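Local coordinates for chitin oligosaccharide binding protein NagB2 (Paenibacillus sp. FPU-7, PDB 7EHU) that binds chitin oligosaccharides such as N,N'-diacetylchitobiose and N,N',N''-triacetylchitotriose, probably as the extracellular solute-binding component of an ABC transporter, at residues N316-S321 with K333-N338; D125-L130 with N338-E343; K175-L180 with K245-P250. One frame throughout, in Å; residues are numbered along the deposited sequence.

Contact 1 (N316-S321 with K333-N338); sequences NGYGFS and KAFIKN. With NAG (2-acetamido-2-deoxy-beta-D-glucopyranose), chain B.
Phe335 of the helix directs the edge of its ring at the face of Tyr318 on the strand, an edge-to-face pair whose planes stand at 85° and whose ring centroids are 5.8 Å apart. Within it, Phe335 CZ lies above the Tyr318 ring but displaced toward the rim, and the nearest approach is Phe335 CE2 to Tyr318 CD2, 4.3 Å. The Phe335 ring gets there because CG is anti to the backbone N (chi1 171°), which carries it out from the helix toward the sheet. On the same flank of the ring, Phe335 CD2 lies at the edge of Phe320, near the plane of that ring, 4.1 Å from Phe320 CE1, the two side chains crossing at about a right angle.

The CH-pi part belongs to Ile336. Its CD1 methyl lies over one face of the Phe320 ring, displaced toward the rim and 4.0 Å from the ring centroid, while Ile336 CG1 closes on Phe320 CZ at 3.5 Å. One residue of the strand thus meets two successive residues of the helix, Phe335 at its edge and Ile336 over its face.

Polar bonding lies beyond this packing. At the start of the strand segment, Asn316 OD1 accepts a hydrogen bond from the acetamido N2 of a bound N-acetylglucosamine, 2.9 Å away, with a nearly straight N-H...O angle of 166°; Asn316 ND2 is held in turn by Asn95 OD1, which helps fix the amide's rotation. On the helix, Lys337 NZ donates to Asn338 OD1 at 2.8 Å and also forms a salt bridge with Glu60.

The chemistry therefore divides along the strand. Buried apolar packing holds helix 326-339 to strand 309-320, while two residues before Tyr318 the same strand supplies the amide that binds the sugar in this solute-binding protein of the PBP clan.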
loop_
_atom_site.group_PDB
_atom_site.type_symbol
_atom_site.label_atom_id
_atom_site.label_comp_id
_atom_site.label_asym_id
_atom_site.label_seq_id
_atom_site.Cartn_x
_atom_site.Cartn_y
_atom_site.Cartn_z
ATOM N N ASN A 316 2.243 6.055 3.382
ATOM C CA ASN A 316 0.875 6.476 3.649
ATOM C C ASN A 316 0.736 6.954 5.079
ATOM O O ASN A 316 1.209 6.302 6.018
ATOM C CB ASN A 316 -0.095 5.324 3.360
ATOM C CG ASN A 316 -1.561 5.738 3.453
ATOM O OD1 ASN A 316 -2.339 5.153 4.213
ATOM N ND2 ASN A 316 -1.944 6.769 2.695
ATOM N N GLY A 317 0.107 8.103 5.242
ATOM C CA GLY A 317 -0.132 8.656 6.557
ATOM C C GLY A 317 -0.956 9.907 6.452
ATOM O O GLY A 317 -1.751 10.012 5.524
ATOM N N TYR A 318 -0.790 10.856 7.366
ATOM C CA TYR A 318 -1.582 12.086 7.357
ATOM C C TYR A 318 -0.754 13.253 6.821
ATOM O O TYR A 318 0.427 13.428 7.156
ATOM C CB TYR A 318 -2.114 12.392 8.765
ATOM C CG TYR A 318 -3.194 11.412 9.137
ATOM C CD1 TYR A 318 -4.423 11.437 8.493
ATOM C CD2 TYR A 318 -2.983 10.408 10.087
ATOM C CE1 TYR A 318 -5.408 10.503 8.790
ATOM C CE2 TYR A 318 -3.959 9.484 10.391
ATOM C CZ TYR A 318 -5.160 9.532 9.741
ATOM O OH TYR A 318 -6.145 8.603 9.972
ATOM N N GLY A 319 -1.424 14.044 5.979
ATOM C CA GLY A 319 -0.993 15.376 5.631
ATOM C C GLY A 319 -2.011 16.397 6.122
ATOM O O GLY A 319 -3.103 16.048 6.601
ATOM N N PHE A 320 -1.642 17.670 5.980
ATOM C CA PHE A 320 -2.346 18.764 6.631
ATOM C C PHE A 320 -2.503 19.919 5.663
ATOM O O PHE A 320 -1.595 20.218 4.889
ATOM C CB PHE A 320 -1.590 19.183 7.907
ATOM C CG PHE A 320 -1.332 18.003 8.798
ATOM C CD1 PHE A 320 -2.302 17.577 9.688
ATOM C CD2 PHE A 320 -0.179 17.249 8.654
ATOM C CE1 PHE A 320 -2.121 16.442 10.445
ATOM C CE2 PHE A 320 0.014 16.105 9.412
ATOM C CZ PHE A 320 -0.951 15.709 10.323
ATOM N N SER A 321 -3.664 20.564 5.689
ATOM C CA SER A 321 -3.865 21.707 4.809
ATOM C C SER A 321 -2.910 22.837 5.182
ATOM O O SER A 321 -2.657 23.093 6.358
ATOM C CB SER A 321 -5.310 22.182 4.912
ATOM O OG SER A 321 -5.453 23.340 4.118
ATOM N N LYS A 333 -1.420 20.712 15.518
ATOM C CA LYS A 333 -0.185 20.354 16.204
ATOM C C LYS A 333 -0.465 19.385 17.346
ATOM O O LYS A 333 0.303 18.446 17.570
ATOM C CB LYS A 333 0.500 21.608 16.738
ATOM C CG LYS A 333 1.120 22.490 15.669
ATOM C CD LYS A 333 2.156 23.457 16.263
ATOM C CE LYS A 333 2.007 24.885 15.764
ATOM N NZ LYS A 333 2.743 25.831 16.655
ATOM N N ALA A 334 -1.549 19.608 18.087
ATOM C CA ALA A 334 -1.906 18.706 19.179
ATOM C C ALA A 334 -2.245 17.316 18.658
ATOM O O ALA A 334 -1.885 16.306 19.278
ATOM C CB ALA A 334 -3.063 19.287 20.002
ATOM N N PHE A 335 -2.935 17.246 17.521
ATOM C CA PHE A 335 -3.231 15.954 16.928
ATOM C C PHE A 335 -1.941 15.225 16.554
ATOM O O PHE A 335 -1.782 14.031 16.843
ATOM C CB PHE A 335 -4.109 16.113 15.682
ATOM C CG PHE A 335 -4.266 14.826 14.916
ATOM C CD1 PHE A 335 -5.128 13.836 15.371
ATOM C CD2 PHE A 335 -3.506 14.571 13.796
ATOM C CE1 PHE A 335 -5.249 12.640 14.708
ATOM C CE2 PHE A 335 -3.627 13.359 13.121
ATOM C CZ PHE A 335 -4.485 12.389 13.589
ATOM N N ILE A 336 -1.001 15.928 15.913
ATOM C CA ILE A 336 0.270 15.304 15.542
ATOM C C ILE A 336 0.974 14.780 16.792
ATOM O O ILE A 336 1.463 13.643 16.831
ATOM C CB ILE A 336 1.148 16.276 14.731
ATOM C CG1 ILE A 336 0.507 16.587 13.372
ATOM C CG2 ILE A 336 2.575 15.744 14.555
ATOM C CD1 ILE A 336 1.106 17.769 12.686
ATOM N N LYS A 337 1.010 15.611 17.836
ATOM C CA LYS A 337 1.643 15.239 19.093
ATOM C C LYS A 337 1.046 13.967 19.670
ATOM O O LYS A 337 1.767 13.128 20.239
ATOM C CB LYS A 337 1.488 16.390 20.089
ATOM C CG LYS A 337 2.028 16.091 21.483
ATOM C CD LYS A 337 1.658 17.152 22.524
ATOM C CE LYS A 337 0.184 17.209 22.775
ATOM N NZ LYS A 337 -0.232 16.348 23.934
ATOM N N ASN A 338 -0.276 13.823 19.564
ATOM C CA ASN A 338 -0.964 12.718 20.202
ATOM C C ASN A 338 -1.076 11.488 19.329
ATOM O O ASN A 338 -1.230 10.389 19.865
ATOM C CB ASN A 338 -2.341 13.170 20.672
ATOM C CG ASN A 338 -2.256 14.131 21.850
ATOM O OD1 ASN A 338 -1.308 14.073 22.634
ATOM N ND2 ASN A 338 -3.249 14.996 21.999
HETATM C C1 NAG B . -3.810 1.016 4.253
HETATM C C2 NAG B . -2.370 1.387 3.943
HETATM C C3 NAG B . -2.235 1.900 2.512
HETATM C C4 NAG B . -2.921 0.976 1.515
HETATM C C5 NAG B . -4.345 0.718 1.986
HETATM C C6 NAG B . -5.125 -0.238 1.119
HETATM C C7 NAG B . -1.115 2.178 5.931
HETATM C C8 NAG B . -0.790 3.372 6.768
HETATM N N2 NAG B . -1.905 2.407 4.873
HETATM O O3 NAG B . -0.849 2.028 2.236
HETATM O O4 NAG B . -2.997 1.622 0.247
HETATM O O5 NAG B . -4.295 0.136 3.294
HETATM O O6 NAG B . -6.470 -0.350 1.570
HETATM O O7 NAG B . -0.663 1.066 6.190
#

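Contact 2 (D125-L130 with N338-E343); sequences DKFFEL and NFYTLE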
loop_
_atom_site.group_PDB
_atom_site.type_symbol
_atom_site.label_atom_id
_atom_site.label_comp_id
_atom_site.label_asym_id
_atom_site.label_seq_id
_atom_site.Cartn_x
_atom_site.Cartn_y
_atom_site.Cartn_z
ATOM N N ASP A 125 13.596 13.440 14.011
ATOM C CA ASP A 125 14.416 12.276 13.701
ATOM C C ASP A 125 13.736 10.946 14.012
ATOM O O ASP A 125 14.410 9.907 14.029
ATOM C CB ASP A 125 15.712 12.354 14.510
ATOM C CG ASP A 125 16.358 13.715 14.426
ATOM O OD1 ASP A 125 16.905 14.000 13.351
ATOM O OD2 ASP A 125 16.356 14.486 15.417
ATOM N N LYS A 126 12.436 10.949 14.290
ATOM C CA LYS A 126 11.769 9.788 14.862
ATOM C C LYS A 126 11.250 8.800 13.831
ATOM O O LYS A 126 10.887 7.681 14.192
ATOM C CB LYS A 126 10.622 10.260 15.761
ATOM C CG LYS A 126 11.016 10.631 17.170
ATOM C CD LYS A 126 12.248 11.485 17.307
ATOM C CE LYS A 126 12.626 11.624 18.788
ATOM N NZ LYS A 126 13.623 12.670 18.912
ATOM N N PHE A 127 11.187 9.170 12.569
ATOM C CA PHE A 127 10.621 8.317 11.534
ATOM C C PHE A 127 11.718 7.553 10.808
ATOM O O PHE A 127 12.783 8.082 10.532
ATOM C CB PHE A 127 9.793 9.165 10.556
ATOM C CG PHE A 127 8.573 9.777 11.202
ATOM C CD1 PHE A 127 8.660 10.965 11.904
ATOM C CD2 PHE A 127 7.344 9.137 11.168
ATOM C CE1 PHE A 127 7.566 11.504 12.515
ATOM C CE2 PHE A 127 6.251 9.674 11.791
ATOM C CZ PHE A 127 6.353 10.861 12.451
ATOM N N PHE A 128 11.441 6.303 10.458
ATOM C CA PHE A 128 12.415 5.558 9.666
ATOM C C PHE A 128 12.774 6.315 8.389
ATOM O O PHE A 128 13.951 6.420 8.026
ATOM C CB PHE A 128 11.882 4.164 9.323
ATOM C CG PHE A 128 11.829 3.220 10.487
ATOM C CD1 PHE A 128 12.975 2.654 11.006
ATOM C CD2 PHE A 128 10.623 2.909 11.075
ATOM C CE1 PHE A 128 12.898 1.780 12.085
ATOM C CE2 PHE A 128 10.558 2.044 12.145
ATOM C CZ PHE A 128 11.688 1.490 12.647
ATOM N N GLU A 129 11.771 6.785 7.650
ATOM C CA GLU A 129 12.005 7.421 6.356
ATOM C C GLU A 129 10.893 8.402 6.032
ATOM O O GLU A 129 9.740 7.985 5.874
ATOM C CB GLU A 129 12.064 6.384 5.239
ATOM C CG GLU A 129 13.256 5.468 5.251
ATOM C CD GLU A 129 13.314 4.512 4.060
ATOM O OE1 GLU A 129 12.505 4.639 3.101
ATOM O OE2 GLU A 129 14.250 3.679 4.040
ATOM N N LEU A 130 11.241 9.675 5.866
ATOM C CA LEU A 130 10.292 10.683 5.419
ATOM C C LEU A 130 10.472 11.046 3.944
ATOM O O LEU A 130 9.773 11.939 3.444
ATOM C CB LEU A 130 10.391 11.936 6.284
ATOM C CG LEU A 130 10.009 11.774 7.753
ATOM C CD1 LEU A 130 10.236 13.070 8.523
ATOM C CD2 LEU A 130 8.585 11.315 7.886
ATOM N N ASN A 338 -0.276 13.823 19.564
ATOM C CA ASN A 338 -0.964 12.718 20.202
ATOM C C ASN A 338 -1.076 11.488 19.329
ATOM O O ASN A 338 -1.230 10.389 19.865
ATOM C CB ASN A 338 -2.341 13.170 20.672
ATOM C CG ASN A 338 -2.256 14.131 21.850
ATOM O OD1 ASN A 338 -1.308 14.073 22.634
ATOM N ND2 ASN A 338 -3.249 14.996 21.999
ATOM N N PHE A 339 -0.983 11.628 18.013
ATOM C CA PHE A 339 -1.043 10.471 17.135
ATOM C C PHE A 339 0.327 9.831 16.938
ATOM O O PHE A 339 0.448 8.599 16.963
ATOM C CB PHE A 339 -1.617 10.867 15.770
ATOM C CG PHE A 339 -1.915 9.690 14.885
ATOM C CD1 PHE A 339 -3.024 8.909 15.108
ATOM C CD2 PHE A 339 -1.082 9.363 13.834
ATOM C CE1 PHE A 339 -3.299 7.817 14.307
ATOM C CE2 PHE A 339 -1.353 8.268 13.023
ATOM C CZ PHE A 339 -2.468 7.501 13.256
ATOM N N TYR A 340 1.356 10.652 16.723
ATOM C CA TYR A 340 2.704 10.171 16.396
ATOM C C TYR A 340 3.501 10.047 17.687
ATOM O O TYR A 340 4.336 10.876 18.026
ATOM C CB TYR A 340 3.356 11.091 15.365
ATOM C CG TYR A 340 2.644 11.042 14.041
ATOM C CD1 TYR A 340 2.879 10.009 13.144
ATOM C CD2 TYR A 340 1.714 12.007 13.685
ATOM C CE1 TYR A 340 2.227 9.946 11.933
ATOM C CE2 TYR A 340 1.056 11.958 12.477
ATOM C CZ TYR A 340 1.299 10.926 11.612
ATOM O OH TYR A 340 0.644 10.889 10.412
ATOM N N THR A 341 3.201 8.990 18.433
ATOM C CA THR A 341 3.917 8.686 19.666
ATOM C C THR A 341 4.097 7.177 19.733
ATOM O O THR A 341 3.319 6.416 19.151
ATOM C CB THR A 341 3.161 9.361 20.833
ATOM O OG1 THR A 341 3.888 9.218 22.052
ATOM C CG2 THR A 341 1.751 8.793 20.986
ATOM N N LEU A 342 5.153 6.743 20.413
ATOM C CA LEU A 342 5.458 5.314 20.398
ATOM C C LEU A 342 4.389 4.496 21.109
ATOM O O LEU A 342 4.241 3.312 20.852
ATOM C CB LEU A 342 6.827 5.041 21.035
ATOM C CG LEU A 342 8.028 5.612 20.285
ATOM C CD1 LEU A 342 9.330 4.998 20.789
ATOM C CD2 LEU A 342 7.911 5.417 18.794
ATOM N N GLU A 343 3.652 5.092 22.001
ATOM C CA GLU A 343 2.582 4.408 22.673
ATOM C C GLU A 343 1.427 4.066 21.738
ATOM O O GLU A 343 0.948 2.918 21.709
ATOM C CB GLU A 343 2.617 4.988 24.104
ATOM C CG GLU A 343 1.587 4.483 25.082
ATOM C CD GLU A 343 1.764 5.070 26.478
ATOM O OE1 GLU A 343 2.411 5.853 27.049
ATOM O OE2 GLU A 343 0.674 5.813 26.430
#
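Phe127 and Tyr340 meet with the same first torsion: each CG is anti to its own carbonyl carbon and lies beside the backbone N, at chi1 -66° in both. The two side chains then cross at about a right angle, their rings converging from separate parts of the chain. Phe127 offers its far edge, with Tyr340 CD1 lying in the plane of its ring and almost equally spaced from two carbons: Phe127 CZ is 3.6 Å from Tyr340 CD1, and Phe127 CE2 is also 3.6 Å from that atom. The ring planes make 63° and the centroids are 5.6 Å apart, an oblique pairing.

Tyr340 is also steadied from its own side. Phe339 CD2 rests over the centre of one face of its ring, 3.5 Å above the plane, and the hydroxyl makes weak hydrogen bonds to Leu142 O and Tyr318 N, so the buried OH has polar partners. Replacing Phe127 with an alanine would probably open a gap beside Tyr340 CD1 and leave the Tyr340 ring without its neighbour on that side.

An inverse gamma turn centred on Tyr340, closed by a weak 3.1 Å bond from Thr341 N to Phe339 O, links helix 326-339 to helix 342-352, with the tyrosine at the corner packed against the loop that follows helix 115-121.

Contact 3 (K175-L180 with K245-P250); sequences KALEAL and KGYIDP
Tyr247 lays its ring flat against Leu177, and the side chain can be traced outward along that surface. From CB, with CG anti to the carbonyl carbon (chi1 -61°), the chain leads toward helix 170-182. The ring then comes under Leu177 CB, which stands 3.6 Å from its centroid and only 3° off the normal, a nearly ideal CH-pi contact over the centre. On one flank, Tyr247 CD2 meets the methyl Leu177 CD1 at 3.6 Å; on the other, Tyr247 CE1 lies 3.6 Å from the backbone oxygen Leu177 O. CZ is still beneath Leu177 CB and comes near the backbone N of Glu178. The opposite face is covered as well: Lys245 CB sits 3.4 Å above the Tyr247 ring plane, over its centre, so the ring is sandwiched between aliphatic groups of both segments.

At the tip, Tyr247 OH approaches Glu178 CG at 3.2 Å, a close fit, and binds a water at 2.8 Å from OH that lies in the ring plane. The water donates to Glu178 OE2 at 3.0 Å and accepts a weak bond from Lys245 NZ, whose charge is also paired with Asp241. One water thus links the Glu178 carboxylate with the Tyr247 hydroxyl, and weakly with the Lys245 ammonium, where Glu178 and Lys245 are exposed.

Gly246, with positive phi in a Schellman motif, ends helix 230-244, and the chain leaves it with Tyr247 directed toward helix 170-182. Leu177 also packs on Leu242 of helix 230-244 and Met271 of strand 271-275, and Tyr247 and Asp249 bond through their backbones to Ile188, tying this loop to strand 188-189.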
loop_
_atom_site.group_PDB
_atom_site.type_symbol
_atom_site.label_atom_id
_atom_site.label_comp_id
_atom_site.label_asym_id
_atom_site.label_seq_id
_atom_site.Cartn_x
_atom_site.Cartn_y
_atom_site.Cartn_z
ATOM N N LYS A 175 6.438 -24.183 -10.367
ATOM C CA LYS A 175 6.202 -25.571 -9.998
ATOM C C LYS A 175 5.116 -25.655 -8.921
ATOM O O LYS A 175 4.250 -26.539 -8.960
ATOM C CB LYS A 175 7.493 -26.273 -9.554
ATOM C CG LYS A 175 7.140 -27.699 -9.218
ATOM C CD LYS A 175 6.848 -28.405 -10.566
ATOM C CE LYS A 175 6.231 -29.763 -10.422
ATOM N NZ LYS A 175 4.855 -29.267 -9.961
ATOM N N ALA A 176 5.133 -24.737 -7.963
ATOM C CA ALA A 176 4.103 -24.733 -6.934
ATOM C C ALA A 176 2.729 -24.430 -7.516
ATOM O O ALA A 176 1.732 -25.075 -7.150
ATOM C CB ALA A 176 4.453 -23.679 -5.894
ATOM N N LEU A 177 2.652 -23.454 -8.419
ATOM C CA LEU A 177 1.370 -23.143 -9.040
ATOM C C LEU A 177 0.827 -24.355 -9.791
ATOM O O LEU A 177 -0.372 -24.654 -9.712
ATOM C CB LEU A 177 1.527 -21.961 -9.990
ATOM C CG LEU A 177 1.909 -20.641 -9.321
ATOM C CD1 LEU A 177 2.206 -19.574 -10.358
ATOM C CD2 LEU A 177 0.841 -20.143 -8.363
ATOM N N GLU A 178 1.700 -25.049 -10.538
ATOM C CA GLU A 178 1.303 -26.248 -11.276
ATOM C C GLU A 178 0.712 -27.288 -10.333
ATOM O O GLU A 178 -0.328 -27.897 -10.620
ATOM C CB GLU A 178 2.527 -26.828 -12.005
ATOM C CG GLU A 178 2.874 -26.131 -13.324
ATOM C CD GLU A 178 4.268 -26.467 -13.869
ATOM O OE1 GLU A 178 4.911 -27.412 -13.359
ATOM O OE2 GLU A 178 4.707 -25.774 -14.818
ATOM N N ALA A 179 1.374 -27.511 -9.201
ATOM C CA ALA A 179 0.937 -28.547 -8.264
ATOM C C ALA A 179 -0.381 -28.174 -7.596
ATOM O O ALA A 179 -1.244 -29.037 -7.372
ATOM C CB ALA A 179 2.021 -28.773 -7.206
ATOM N N LEU A 180 -0.552 -26.898 -7.256
ATOM C CA LEU A 180 -1.809 -26.456 -6.662
ATOM C C LEU A 180 -2.947 -26.604 -7.661
ATOM O O LEU A 180 -4.010 -27.149 -7.331
ATOM C CB LEU A 180 -1.684 -25.001 -6.214
ATOM C CG LEU A 180 -0.765 -24.760 -5.008
ATOM C CD1 LEU A 180 -0.314 -23.304 -4.960
ATOM C CD2 LEU A 180 -1.443 -25.157 -3.698
ATOM N N LYS A 245 -3.342 -19.514 -17.286
ATOM C CA LYS A 245 -3.145 -20.837 -16.713
ATOM C C LYS A 245 -4.166 -21.169 -15.627
ATOM O O LYS A 245 -4.170 -22.300 -15.132
ATOM C CB LYS A 245 -1.725 -20.912 -16.112
ATOM C CG LYS A 245 -0.571 -20.914 -17.135
ATOM C CD LYS A 245 -0.013 -22.309 -17.390
ATOM C CE LYS A 245 1.040 -22.325 -18.508
ATOM N NZ LYS A 245 2.245 -21.504 -18.207
ATOM N N GLY A 246 -5.010 -20.220 -15.220
ATOM C CA GLY A 246 -5.889 -20.450 -14.089
ATOM C C GLY A 246 -5.218 -20.320 -12.739
ATOM O O GLY A 246 -5.763 -20.772 -11.726
ATOM N N TYR A 247 -4.048 -19.693 -12.683
ATOM C CA TYR A 247 -3.357 -19.528 -11.412
ATOM C C TYR A 247 -3.949 -18.369 -10.612
ATOM O O TYR A 247 -4.142 -18.487 -9.404
ATOM C CB TYR A 247 -1.855 -19.372 -11.655
ATOM C CG TYR A 247 -1.155 -20.545 -12.343
ATOM C CD1 TYR A 247 -1.640 -21.850 -12.242
ATOM C CD2 TYR A 247 0.021 -20.347 -13.057
ATOM C CE1 TYR A 247 -0.978 -22.911 -12.834
ATOM C CE2 TYR A 247 0.686 -21.401 -13.661
ATOM C CZ TYR A 247 0.171 -22.681 -13.548
ATOM O OH TYR A 247 0.802 -23.768 -14.105
ATOM N N ILE A 248 -4.268 -17.252 -11.265
ATOM C CA ILE A 248 -5.062 -16.197 -10.646
ATOM C C ILE A 248 -6.528 -16.623 -10.670
ATOM O O ILE A 248 -7.009 -17.153 -11.675
ATOM C CB ILE A 248 -4.842 -14.857 -11.375
ATOM C CG1 ILE A 248 -3.425 -14.337 -11.132
ATOM C CG2 ILE A 248 -5.863 -13.815 -10.929
ATOM C CD1 ILE A 248 -2.982 -13.201 -12.084
ATOM N N ASP A 249 -7.234 -16.441 -9.544
ATOM C CA ASP A 249 -8.657 -16.761 -9.397
ATOM C C ASP A 249 -9.420 -16.308 -10.641
ATOM O O ASP A 249 -9.378 -15.127 -10.987
ATOM C CB ASP A 249 -9.203 -16.024 -8.172
ATOM C CG ASP A 249 -10.628 -16.405 -7.821
ATOM O OD1 ASP A 249 -11.344 -16.980 -8.660
ATOM O OD2 ASP A 249 -11.028 -16.115 -6.670
ATOM N N PRO A 250 -10.120 -17.209 -11.345
ATOM C CA PRO A 250 -10.856 -16.781 -12.549
ATOM C C PRO A 250 -11.884 -15.721 -12.282
ATOM O O PRO A 250 -12.320 -15.071 -13.237
ATOM C CB PRO A 250 -11.536 -18.068 -13.049
ATOM C CG PRO A 250 -11.580 -18.969 -11.873
ATOM C CD PRO A 250 -10.300 -18.652 -11.100
HETATM O O HOH W 1 3.212 -23.314 -15.486
#

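Overall arrangement
Contacts 1 and 2 form one buried neighbourhood: they share Asn338, both use helix 326-339, and their centres are about 11 Å apart, with their rings touching. Aromatic packing dominates both, edge-to-face plus CH-pi on the sheet in contact 1, and a single oblique pair at the turn between two helices in contact 2. In contact 1 the strand also carries Asn316, which binds a sugar unit. Contact 3 lies on the opposite side of the chain's centre, about 43 Å from contact 1 between centres. There a tyrosine from the loop after helix 230-244 packs on helix 170-182, with an exposed glutamate and a bridging water at its hydroxyl, polar elements the other ring packings lack.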